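Local structure of glucose import ATP-binding protein GlcV (Sulfolobus solfataricus, 1OXX) at residues K302-I313 / E323-H333. The protein hydrolyses ATP to power glucose uptake, as the energy-coupling subunit of the GlcSTUV ABC transporter. The protein carries 1 engineered substitution. Numbering follows the deposited sequence.
Sequences KVIGYQGGLFRI and EIFTYSDHPIH
Ile313 and Thr326 form a hydrogen-bonded antiparallel pair. Ile313 N gives its hydrogen to Thr326 O at 2.8 Å. Phe311 and Ser328 pair the same way further along. On the face of Ile313 the packing is tight: its CD1 reaches Ser328 CB at 3.9 Å and lies near Ile332, and Leu283 of strand 281-284 touches both isoleucines. Pro331 lies over one face of the Phe311 ring, with CG 4.2 Å from the ring centroid in a CH-pi contact, and Tyr306 CD1 over the other, both offset toward the rim. Strands 310-317 and 324-328 form a beta hairpin, with 324-328 at the edge of an antiparallel sheet, in a C-terminal domain consistent with an OB-type fold. The Arg312 face is more polar, and its side chains are partly exposed. With CG anti to the backbone N (chi1 -172°), the extended Arg312 chain brings its guanidinium flat onto Phe325, planes 17° apart. This is a cation-pi stack, with NH2 3.3 Å from Phe325 CE2. Arg312 CG also packs against Tyr327 CE2 at 3.6 Å, while Tyr327 OH is hydrogen-bonded to Glu243 OE1. Near solvent, Lys302 NZ and Glu323 OE2 make a 2.6 Å salt bridge. Beside the type I' turn Gln307-Leu310, a water donates to Gly309 O and Asp329 O.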
loop_
_atom_site.group_PDB
_atom_site.type_symbol
_atom_site.label_atom_id
_atom_site.label_comp_id
_atom_site.label_asym_id
_atom_site.label_seq_id
_atom_site.Cartn_x
_atom_site.Cartn_y
_atom_site.Cartn_z
ATOM N N LYS A 302 12.133 9.880 -26.761
ATOM C CA LYS A 302 10.984 10.754 -26.985
ATOM C C LYS A 302 11.025 11.994 -26.096
ATOM O O LYS A 302 10.801 13.121 -26.569
ATOM C CB LYS A 302 9.706 9.971 -26.703
ATOM C CG LYS A 302 8.452 10.797 -26.791
ATOM C CD LYS A 302 7.241 9.940 -26.486
ATOM C CE LYS A 302 5.950 10.721 -26.624
ATOM N NZ LYS A 302 4.755 9.842 -26.488
ATOM N N VAL A 303 11.259 11.796 -24.798
ATOM C CA VAL A 303 11.247 12.905 -23.855
ATOM C C VAL A 303 12.002 12.551 -22.592
ATOM O O VAL A 303 12.088 11.383 -22.208
ATOM C CB VAL A 303 9.794 13.287 -23.522
ATOM C CG1 VAL A 303 9.062 12.133 -22.848
ATOM C CG2 VAL A 303 9.726 14.593 -22.719
ATOM N N ILE A 304 12.547 13.576 -21.949
ATOM C CA ILE A 304 13.248 13.428 -20.693
ATOM C C ILE A 304 12.591 14.252 -19.616
ATOM O O ILE A 304 12.181 15.405 -19.840
ATOM C CB ILE A 304 14.723 13.859 -20.838
ATOM C CG1 ILE A 304 15.421 13.032 -21.915
ATOM C CG2 ILE A 304 15.464 13.721 -19.482
ATOM C CD1 ILE A 304 16.808 13.473 -22.171
ATOM N N GLY A 305 12.500 13.643 -18.449
ATOM C CA GLY A 305 12.084 14.291 -17.227
ATOM C C GLY A 305 13.227 14.263 -16.224
ATOM O O GLY A 305 14.234 13.560 -16.419
ATOM N N TYR A 306 13.088 15.031 -15.154
ATOM C CA TYR A 306 14.130 15.118 -14.140
ATOM C C TYR A 306 13.507 14.978 -12.778
ATOM O O TYR A 306 12.687 15.802 -12.401
ATOM C CB TYR A 306 14.889 16.444 -14.246
ATOM C CG TYR A 306 16.045 16.587 -13.289
ATOM C CD1 TYR A 306 17.064 15.651 -13.268
ATOM C CD2 TYR A 306 16.104 17.631 -12.395
ATOM C CE1 TYR A 306 18.121 15.756 -12.395
ATOM C CE2 TYR A 306 17.174 17.755 -11.514
ATOM C CZ TYR A 306 18.170 16.801 -11.520
ATOM O OH TYR A 306 19.240 16.887 -10.654
ATOM N N GLN A 307 13.869 13.926 -12.058
ATOM C CA GLN A 307 13.288 13.703 -10.742
ATOM C C GLN A 307 14.241 12.938 -9.846
ATOM O O GLN A 307 14.919 12.018 -10.281
ATOM C CB GLN A 307 11.950 12.965 -10.853
ATOM C CG GLN A 307 12.034 11.611 -11.531
ATOM C CD GLN A 307 10.711 10.850 -11.497
ATOM O OE1 GLN A 307 9.856 11.057 -12.348
ATOM N NE2 GLN A 307 10.546 9.977 -10.507
ATOM N N GLY A 308 14.283 13.345 -8.582
ATOM C CA GLY A 308 15.131 12.702 -7.601
ATOM C C GLY A 308 16.587 12.713 -8.008
ATOM O O GLY A 308 17.321 11.778 -7.705
ATOM N N GLY A 309 17.002 13.768 -8.703
ATOM C CA GLY A 309 18.377 13.890 -9.156
ATOM C C GLY A 309 18.718 13.016 -10.347
ATOM O O GLY A 309 19.863 13.020 -10.815
ATOM N N LEU A 310 17.726 12.278 -10.837
ATOM C CA LEU A 310 17.921 11.381 -11.962
ATOM C C LEU A 310 17.117 11.815 -13.179
ATOM O O LEU A 310 16.095 12.510 -13.078
ATOM C CB LEU A 310 17.523 9.937 -11.600
ATOM C CG LEU A 310 18.324 9.239 -10.492
ATOM C CD1 LEU A 310 17.857 7.804 -10.290
ATOM C CD2 LEU A 310 19.808 9.274 -10.818
ATOM N N PHE A 311 17.593 11.374 -14.327
ATOM C CA PHE A 311 16.899 11.614 -15.577
ATOM C C PHE A 311 15.961 10.464 -15.906
ATOM O O PHE A 311 16.369 9.303 -15.977
ATOM C CB PHE A 311 17.886 11.820 -16.703
ATOM C CG PHE A 311 18.733 13.027 -16.521
ATOM C CD1 PHE A 311 20.002 12.931 -15.981
ATOM C CD2 PHE A 311 18.231 14.277 -16.831
ATOM C CE1 PHE A 311 20.759 14.070 -15.779
ATOM C CE2 PHE A 311 18.986 15.414 -16.649
ATOM C CZ PHE A 311 20.254 15.307 -16.114
ATOM N N ARG A 312 14.700 10.808 -16.114
ATOM C CA ARG A 312 13.689 9.845 -16.519
ATOM C C ARG A 312 13.619 9.914 -18.029
ATOM O O ARG A 312 13.118 10.891 -18.602
ATOM C CB ARG A 312 12.344 10.193 -15.891
ATOM C CG ARG A 312 11.224 9.171 -16.067
ATOM C CD ARG A 312 9.932 9.701 -15.457
ATOM N NE ARG A 312 8.814 8.771 -15.361
ATOM C CZ ARG A 312 7.973 8.511 -16.341
ATOM N NH1 ARG A 312 8.138 9.081 -17.526
ATOM N NH2 ARG A 312 6.967 7.675 -16.135
ATOM N N ILE A 313 14.177 8.898 -18.675
ATOM C CA ILE A 313 14.271 8.865 -20.114
ATOM C C ILE A 313 13.174 7.983 -20.675
ATOM O O ILE A 313 13.096 6.797 -20.343
ATOM C CB ILE A 313 15.654 8.319 -20.567
ATOM C CG1 ILE A 313 16.787 9.096 -19.913
ATOM C CG2 ILE A 313 15.754 8.341 -22.071
ATOM C CD1 ILE A 313 18.136 8.534 -20.205
ATOM N N GLU A 323 5.618 3.129 -25.152
ATOM C CA GLU A 323 6.692 3.785 -24.413
ATOM C C GLU A 323 7.363 2.903 -23.376
ATOM O O GLU A 323 6.752 2.009 -22.782
ATOM C CB GLU A 323 6.147 5.007 -23.689
ATOM C CG GLU A 323 5.630 6.102 -24.605
ATOM C CD GLU A 323 4.975 7.245 -23.851
ATOM O OE1 GLU A 323 4.808 7.159 -22.611
ATOM O OE2 GLU A 323 4.608 8.239 -24.510
ATOM N N ILE A 324 8.647 3.183 -23.167
ATOM C CA ILE A 324 9.413 2.596 -22.091
ATOM C C ILE A 324 10.202 3.736 -21.446
ATOM O O ILE A 324 10.912 4.508 -22.126
ATOM C CB ILE A 324 10.391 1.542 -22.582
ATOM C CG1 ILE A 324 9.657 0.298 -23.067
ATOM C CG2 ILE A 324 11.349 1.187 -21.481
ATOM C CD1 ILE A 324 10.617 -0.738 -23.611
ATOM N N PHE A 325 10.042 3.877 -20.137
ATOM C CA PHE A 325 10.881 4.807 -19.396
ATOM C C PHE A 325 11.801 4.078 -18.440
ATOM O O PHE A 325 11.531 2.949 -17.979
ATOM C CB PHE A 325 10.078 5.889 -18.655
ATOM C CG PHE A 325 9.237 5.374 -17.526
ATOM C CD1 PHE A 325 9.738 5.306 -16.243
ATOM C CD2 PHE A 325 7.946 4.946 -17.759
ATOM C CE1 PHE A 325 8.950 4.808 -15.208
ATOM C CE2 PHE A 325 7.167 4.450 -16.734
ATOM C CZ PHE A 325 7.673 4.392 -15.459
ATOM N N THR A 326 12.917 4.731 -18.166
ATOM C CA THR A 326 13.899 4.230 -17.237
ATOM C C THR A 326 14.614 5.437 -16.623
ATOM O O THR A 326 14.447 6.568 -17.090
ATOM C CB THR A 326 14.890 3.302 -17.951
ATOM O OG1 THR A 326 15.716 2.657 -16.978
ATOM C CG2 THR A 326 15.859 4.089 -18.800
ATOM N N TYR A 327 15.386 5.216 -15.566
ATOM C CA TYR A 327 16.074 6.302 -14.869
ATOM C C TYR A 327 17.574 6.198 -15.051
ATOM O O TYR A 327 18.143 5.113 -15.017
ATOM C CB TYR A 327 15.739 6.322 -13.377
ATOM C CG TYR A 327 14.295 6.521 -13.092
ATOM C CD1 TYR A 327 13.460 5.438 -12.826
ATOM C CD2 TYR A 327 13.739 7.793 -13.098
ATOM C CE1 TYR A 327 12.133 5.627 -12.586
ATOM C CE2 TYR A 327 12.392 7.993 -12.874
ATOM C CZ TYR A 327 11.593 6.901 -12.608
ATOM O OH TYR A 327 10.250 7.086 -12.363
ATOM N N SER A 328 18.227 7.343 -15.213
ATOM C CA SER A 328 19.661 7.349 -15.462
ATOM C C SER A 328 20.407 8.517 -14.834
ATOM O O SER A 328 19.825 9.573 -14.557
ATOM C CB SER A 328 19.921 7.377 -16.957
ATOM O OG SER A 328 21.313 7.342 -17.225
ATOM N N ASP A 329 21.708 8.300 -14.630
ATOM C CA ASP A 329 22.615 9.313 -14.114
ATOM C C ASP A 329 22.850 10.403 -15.142
ATOM O O ASP A 329 23.026 11.549 -14.774
ATOM C CB ASP A 329 23.997 8.712 -13.816
ATOM C CG ASP A 329 24.021 7.839 -12.584
ATOM O OD1 ASP A 329 23.300 8.144 -11.606
ATOM O OD2 ASP A 329 24.768 6.839 -12.512
ATOM N N HIS A 330 22.916 10.022 -16.412
ATOM C CA HIS A 330 23.190 10.974 -17.494
ATOM C C HIS A 330 22.061 10.950 -18.508
ATOM O O HIS A 330 21.408 9.915 -18.727
ATOM C CB HIS A 330 24.495 10.627 -18.248
ATOM C CG HIS A 330 25.763 10.989 -17.531
ATOM N ND1 HIS A 330 26.362 10.153 -16.611
ATOM C CD2 HIS A 330 26.570 12.072 -17.633
ATOM C CE1 HIS A 330 27.474 10.714 -16.165
ATOM N NE2 HIS A 330 27.627 11.877 -16.772
ATOM N N PRO A 331 21.845 12.076 -19.176
ATOM C CA PRO A 331 20.792 12.133 -20.186
ATOM C C PRO A 331 21.239 11.529 -21.502
ATOM O O PRO A 331 22.436 11.365 -21.757
ATOM C CB PRO A 331 20.552 13.644 -20.371
ATOM C CG PRO A 331 21.745 14.318 -19.832
ATOM C CD PRO A 331 22.577 13.338 -19.055
ATOM N N ILE A 332 20.255 11.129 -22.298
ATOM C CA ILE A 332 20.444 10.835 -23.708
ATOM C C ILE A 332 19.379 11.682 -24.344
ATOM O O ILE A 332 18.202 11.497 -24.113
ATOM C CB ILE A 332 20.258 9.382 -24.083
ATOM C CG1 ILE A 332 21.180 8.491 -23.261
ATOM C CG2 ILE A 332 20.526 9.207 -25.567
ATOM C CD1 ILE A 332 20.942 7.010 -23.485
ATOM N N HIS A 333 19.796 12.636 -25.141
ATOM C CA HIS A 333 18.871 13.661 -25.599
ATOM C C HIS A 333 17.793 13.189 -26.564
ATOM O O HIS A 333 17.918 12.171 -27.229
ATOM C CB HIS A 333 19.638 14.895 -26.097
ATOM C CG HIS A 333 20.268 14.755 -27.452
ATOM N ND1 HIS A 333 21.562 14.313 -27.634
ATOM C CD2 HIS A 333 19.811 15.088 -28.681
ATOM C CE1 HIS A 333 21.863 14.348 -28.921
ATOM N NE2 HIS A 333 20.821 14.816 -29.577
HETATM O O HOH W 1 22.234 11.797 -12.244
#